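PDB 2CU2: putative mannose-1-phosphate guanylyl transferase from Thermus thermophilus, which probably transfers the guanylyl group of GTP to mannose 1-phosphate, making GDP-mannose. Local coordinates for residues A[1-13]-A[97-109]. Residues are numbered along the deposited sequence; the frame is centred on the assembly and turned at random.
Sequences MKTYALVMAGGRG and KEGAERLLVLPAD. With SO4 (sulfate ion), chain B.
Thr3 to Met8 and Arg102 to Pro107 run side by side as parallel strands, their backbones laced by alternating hydrogen bonds. Tyr4 N bonds to Arg102 O and Tyr4 O takes Leu104 N; Leu6 N bonds to Leu104 O and Leu6 O takes Leu106 N; Met8 N bonds to Leu106 O and Met8 O takes Ala108 N, the last donor of the ladder, just past the strand. The straightest link is Leu6 N to Leu104 O, 2.6 Å and 177° at the hydrogen. At the start of the ladder Lys2 O accepts two donors, Glu101 N at 2.8 Å and, longer and more bent, Arg102 N.

Apolar contacts fall on both faces. On one, Leu6 CD2 lies beside Val105 CG2, and Met8, its chain bent at the last torsion (chi3 -66°), brings CE to 3.6 Å from Val105 CG1. On the other, Val7 divides its branches: CG1, anti to the backbone N (chi1 179°), meets Ala108 CB at 3.7 Å, while CG2 faces Leu106 CD1. Strands 54-59 and 184-192 flank the pair, parallel and antiparallel respectively, within the mixed sheet of a GT-A-type nucleotidyltransferase domain; helix 37-45 packs on the Val7 and Leu106 face. The glycine-rich loop after strand 3-8 carries on to Gly13, whose N binds a sulfate weakly. A water donates to Asp109 OD2 and weakly to Gly10 O.

Polar and aromatic contacts gather near the N-terminus. Glu98 CB sits over a face of the Tyr4 ring, a CH-pi contact 4.2 Å from the centroid, and Ala100 CB approaches CD1 obliquely. A Schellman motif at Gly99 ends helix 83-98; the extended Lys2 chain reaches Glu98 O there through NZ. Glu101 OE1 takes Lys2 N from above its carboxylate plane, at 3.0 Å. Met1 SD rests 3.6 Å above the centre of the Arg102 guanidinium, whose NH1 bonds to Glu101 O and NE to Leu126 O.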
loop_
_atom_site.group_PDB
_atom_site.type_symbol
_atom_site.label_atom_id
_atom_site.label_comp_id
_atom_site.label_asym_id
_atom_site.label_seq_id
_atom_site.Cartn_x
_atom_site.Cartn_y
_atom_site.Cartn_z
ATOM N N MET A 1 9.562 30.488 -39.416
ATOM C CA MET A 1 9.006 31.810 -39.141
ATOM C C MET A 1 8.897 32.074 -37.639
ATOM O O MET A 1 9.333 31.297 -36.802
ATOM C CB MET A 1 7.619 31.892 -39.779
ATOM C CG MET A 1 7.211 30.593 -40.475
ATOM S SD MET A 1 5.502 30.641 -41.030
ATOM C CE MET A 1 5.717 31.721 -42.455
ATOM N N LYS A 2 8.322 33.246 -37.309
ATOM C CA LYS A 2 8.041 33.528 -35.909
ATOM C C LYS A 2 6.846 32.704 -35.420
ATOM O O LYS A 2 5.696 32.993 -35.721
ATOM C CB LYS A 2 7.734 35.022 -35.763
ATOM C CG LYS A 2 7.570 35.438 -34.299
ATOM C CD LYS A 2 7.774 36.939 -34.086
ATOM C CE LYS A 2 8.235 37.272 -32.662
ATOM N NZ LYS A 2 7.969 38.680 -32.369
ATOM N N THR A 3 7.210 31.661 -34.683
ATOM C CA THR A 3 6.238 30.730 -34.143
ATOM C C THR A 3 6.185 30.782 -32.621
ATOM O O THR A 3 7.215 30.779 -31.946
ATOM C CB THR A 3 6.562 29.280 -34.558
ATOM O OG1 THR A 3 6.564 29.178 -35.987
ATOM C CG2 THR A 3 5.521 28.318 -33.987
ATOM N N TYR A 4 4.974 30.853 -32.086
ATOM C CA TYR A 4 4.789 30.849 -30.647
ATOM C C TYR A 4 4.204 29.490 -30.295
ATOM O O TYR A 4 3.595 28.831 -31.137
ATOM C CB TYR A 4 3.840 31.971 -30.206
ATOM C CG TYR A 4 4.563 33.217 -29.738
ATOM C CD1 TYR A 4 5.350 33.968 -30.616
ATOM C CD2 TYR A 4 4.499 33.622 -28.405
ATOM C CE1 TYR A 4 6.057 35.085 -30.175
ATOM C CE2 TYR A 4 5.203 34.737 -27.956
ATOM C CZ TYR A 4 5.980 35.461 -28.845
ATOM O OH TYR A 4 6.685 36.550 -28.394
ATOM N N ALA A 5 4.398 29.066 -29.056
ATOM C CA ALA A 5 3.883 27.785 -28.617
ATOM C C ALA A 5 3.067 27.969 -27.351
ATOM O O ALA A 5 3.510 28.628 -26.411
ATOM C CB ALA A 5 5.038 26.817 -28.364
ATOM N N LEU A 6 1.863 27.406 -27.345
ATOM C CA LEU A 6 1.001 27.470 -26.177
ATOM C C LEU A 6 1.001 26.080 -25.549
ATOM O O LEU A 6 0.565 25.108 -26.172
ATOM C CB LEU A 6 -0.437 27.843 -26.552
ATOM C CG LEU A 6 -1.407 27.736 -25.365
ATOM C CD1 LEU A 6 -1.128 28.874 -24.383
ATOM C CD2 LEU A 6 -2.851 27.789 -25.837
ATOM N N VAL A 7 1.500 25.993 -24.324
ATOM C CA VAL A 7 1.517 24.739 -23.582
ATOM C C VAL A 7 0.434 24.718 -22.505
ATOM O O VAL A 7 0.496 25.412 -21.498
ATOM C CB VAL A 7 2.896 24.581 -22.942
ATOM C CG1 VAL A 7 2.950 23.288 -22.130
ATOM C CG2 VAL A 7 3.965 24.539 -24.019
ATOM N N MET A 8 -0.609 23.913 -22.768
ATOM C CA MET A 8 -1.736 23.877 -21.847
ATOM C C MET A 8 -1.509 22.893 -20.698
ATOM O O MET A 8 -1.413 21.687 -20.877
ATOM C CB MET A 8 -2.984 23.481 -22.640
ATOM C CG MET A 8 -3.243 24.422 -23.819
ATOM S SD MET A 8 -4.800 24.067 -24.647
ATOM C CE MET A 8 -4.370 22.444 -25.295
ATOM N N ALA A 9 -1.377 23.464 -19.486
ATOM C CA ALA A 9 -1.242 22.624 -18.302
ATOM C C ALA A 9 -2.547 22.596 -17.503
ATOM O O ALA A 9 -3.050 23.611 -17.042
ATOM C CB ALA A 9 -0.113 23.192 -17.439
ATOM N N GLY A 10 -3.120 21.383 -17.385
ATOM C CA GLY A 10 -4.380 21.256 -16.661
ATOM C C GLY A 10 -4.690 19.802 -16.303
ATOM O O GLY A 10 -3.878 18.900 -16.454
ATOM N N GLY A 11 -5.911 19.597 -15.775
ATOM C CA GLY A 11 -6.306 18.256 -15.366
ATOM C C GLY A 11 -6.009 18.018 -13.884
ATOM O O GLY A 11 -4.880 18.129 -13.427
ATOM N N ARG A 12 -6.983 17.739 -13.027
ATOM C CA ARG A 12 -6.754 17.309 -11.652
ATOM C C ARG A 12 -6.054 15.954 -11.617
ATOM O O ARG A 12 -5.241 15.690 -10.734
ATOM C CB ARG A 12 -8.081 17.194 -10.896
ATOM C CG ARG A 12 -8.928 18.455 -10.879
ATOM C CD ARG A 12 -10.259 18.201 -10.176
ATOM N NE ARG A 12 -11.144 19.363 -10.238
ATOM C CZ ARG A 12 -10.925 20.507 -9.598
ATOM N NH1 ARG A 12 -9.845 20.648 -8.836
ATOM N NH2 ARG A 12 -11.783 21.516 -9.724
ATOM N N GLY A 13 -6.381 15.095 -12.581
ATOM C CA GLY A 13 -5.789 13.772 -12.618
ATOM C C GLY A 13 -6.252 12.968 -11.414
ATOM O O GLY A 13 -5.444 12.353 -10.717
ATOM N N LYS A 97 -0.823 40.011 -30.873
ATOM C CA LYS A 97 -0.123 41.254 -30.568
ATOM C C LYS A 97 1.388 41.051 -30.432
ATOM O O LYS A 97 2.163 41.989 -30.301
ATOM C CB LYS A 97 -0.708 41.857 -29.290
ATOM C CG LYS A 97 -0.524 40.955 -28.070
ATOM C CD LYS A 97 -1.597 41.202 -27.008
ATOM C CE LYS A 97 -1.006 41.399 -25.609
ATOM N NZ LYS A 97 -1.960 40.936 -24.602
ATOM N N GLU A 98 1.796 39.768 -30.423
ATOM C CA GLU A 98 3.222 39.476 -30.485
ATOM C C GLU A 98 3.697 39.427 -31.941
ATOM O O GLU A 98 4.881 39.397 -32.247
ATOM C CB GLU A 98 3.474 38.128 -29.805
ATOM C CG GLU A 98 3.681 38.260 -28.295
ATOM C CD GLU A 98 4.686 39.357 -28.016
ATOM O OE1 GLU A 98 5.627 39.500 -28.783
ATOM O OE2 GLU A 98 4.521 40.057 -27.018
ATOM N N GLY A 99 2.704 39.377 -32.852
ATOM C CA GLY A 99 3.021 39.397 -34.275
ATOM C C GLY A 99 3.435 38.015 -34.786
ATOM O O GLY A 99 4.163 37.869 -35.758
ATOM N N ALA A 100 2.970 36.978 -34.067
ATOM C CA ALA A 100 3.344 35.618 -34.441
ATOM C C ALA A 100 2.682 35.187 -35.751
ATOM O O ALA A 100 1.530 35.491 -36.026
ATOM C CB ALA A 100 2.922 34.679 -33.310
ATOM N N GLU A 101 3.443 34.467 -36.566
ATOM C CA GLU A 101 2.944 33.969 -37.848
ATOM C C GLU A 101 2.352 32.577 -37.674
ATOM O O GLU A 101 1.571 32.110 -38.502
ATOM C CB GLU A 101 4.079 33.890 -38.866
ATOM C CG GLU A 101 4.635 35.228 -39.302
ATOM C CD GLU A 101 6.015 35.092 -39.912
ATOM O OE1 GLU A 101 7.006 35.196 -39.159
ATOM O OE2 GLU A 101 6.106 34.871 -41.136
ATOM N N ARG A 102 2.744 31.913 -36.594
ATOM C CA ARG A 102 2.265 30.571 -36.315
ATOM C C ARG A 102 2.099 30.348 -34.823
ATOM O O ARG A 102 2.889 30.847 -34.014
ATOM C CB ARG A 102 3.252 29.531 -36.857
ATOM C CG ARG A 102 3.327 29.431 -38.365
ATOM C CD ARG A 102 2.147 28.662 -38.926
ATOM N NE ARG A 102 2.301 28.410 -40.358
ATOM C CZ ARG A 102 2.094 29.318 -41.307
ATOM N NH1 ARG A 102 1.717 30.547 -40.979
ATOM N NH2 ARG A 102 2.276 28.998 -42.584
ATOM N N LEU A 103 1.062 29.604 -34.462
ATOM C CA LEU A 103 0.834 29.267 -33.068
ATOM C C LEU A 103 0.673 27.754 -32.970
ATOM O O LEU A 103 -0.135 27.147 -33.675
ATOM C CB LEU A 103 -0.413 29.960 -32.505
ATOM C CG LEU A 103 -0.705 29.568 -31.053
ATOM C CD1 LEU A 103 0.462 29.971 -30.160
ATOM C CD2 LEU A 103 -2.003 30.215 -30.585
ATOM N N LEU A 104 1.466 27.159 -32.094
ATOM C CA LEU A 104 1.433 25.727 -31.874
ATOM C C LEU A 104 0.726 25.528 -30.529
ATOM O O LEU A 104 1.045 26.203 -29.550
ATOM C CB LEU A 104 2.872 25.216 -31.830
ATOM C CG LEU A 104 3.217 23.806 -32.290
ATOM C CD1 LEU A 104 2.479 23.454 -33.574
ATOM C CD2 LEU A 104 4.727 23.744 -32.492
ATOM N N VAL A 105 -0.256 24.636 -30.489
ATOM C CA VAL A 105 -0.986 24.379 -29.253
ATOM C C VAL A 105 -0.792 22.928 -28.830
ATOM O O VAL A 105 -1.075 22.009 -29.598
ATOM C CB VAL A 105 -2.499 24.648 -29.430
ATOM C CG1 VAL A 105 -3.263 24.144 -28.219
ATOM C CG2 VAL A 105 -2.743 26.134 -29.624
ATOM N N LEU A 106 -0.310 22.717 -27.610
ATOM C CA LEU A 106 -0.097 21.357 -27.138
ATOM C C LEU A 106 -0.341 21.127 -25.652
ATOM O O LEU A 106 -0.118 22.009 -24.819
ATOM C CB LEU A 106 1.321 20.899 -27.477
ATOM C CG LEU A 106 2.439 21.846 -27.051
ATOM C CD1 LEU A 106 3.383 21.148 -26.090
ATOM C CD2 LEU A 106 3.182 22.312 -28.284
ATOM N N PRO A 107 -0.812 19.920 -25.300
ATOM C CA PRO A 107 -1.015 19.494 -23.921
ATOM C C PRO A 107 0.310 19.145 -23.245
ATOM O O PRO A 107 1.277 18.737 -23.875
ATOM C CB PRO A 107 -1.931 18.277 -23.946
ATOM C CG PRO A 107 -1.757 17.621 -25.308
ATOM C CD PRO A 107 -1.174 18.825 -26.190
ATOM N N ALA A 108 0.344 19.355 -21.916
ATOM C CA ALA A 108 1.567 19.092 -21.178
ATOM C C ALA A 108 1.445 17.812 -20.352
ATOM O O ALA A 108 2.337 17.433 -19.607
ATOM C CB ALA A 108 1.835 20.288 -20.263
ATOM N N ASP A 109 0.279 17.156 -20.471
ATOM C CA ASP A 109 0.061 15.961 -19.666
ATOM C C ASP A 109 0.022 14.684 -20.509
ATOM O O ASP A 109 -0.702 13.743 -20.223
ATOM C CB ASP A 109 -1.240 16.136 -18.874
ATOM C CG ASP A 109 -2.434 16.201 -19.825
ATOM O OD1 ASP A 109 -2.355 16.956 -20.797
ATOM O OD2 ASP A 109 -3.447 15.562 -19.551
HETATM S S SO4 B . -9.621 12.997 -14.281
HETATM O O1 SO4 B . -10.953 12.451 -13.901
HETATM O O2 SO4 B . -9.349 14.239 -13.505
HETATM O O3 SO4 B . -9.611 13.310 -15.737
HETATM O O4 SO4 B . -8.562 11.990 -13.983
HETATM O O HOH W 1 -5.488 17.360 -18.899
#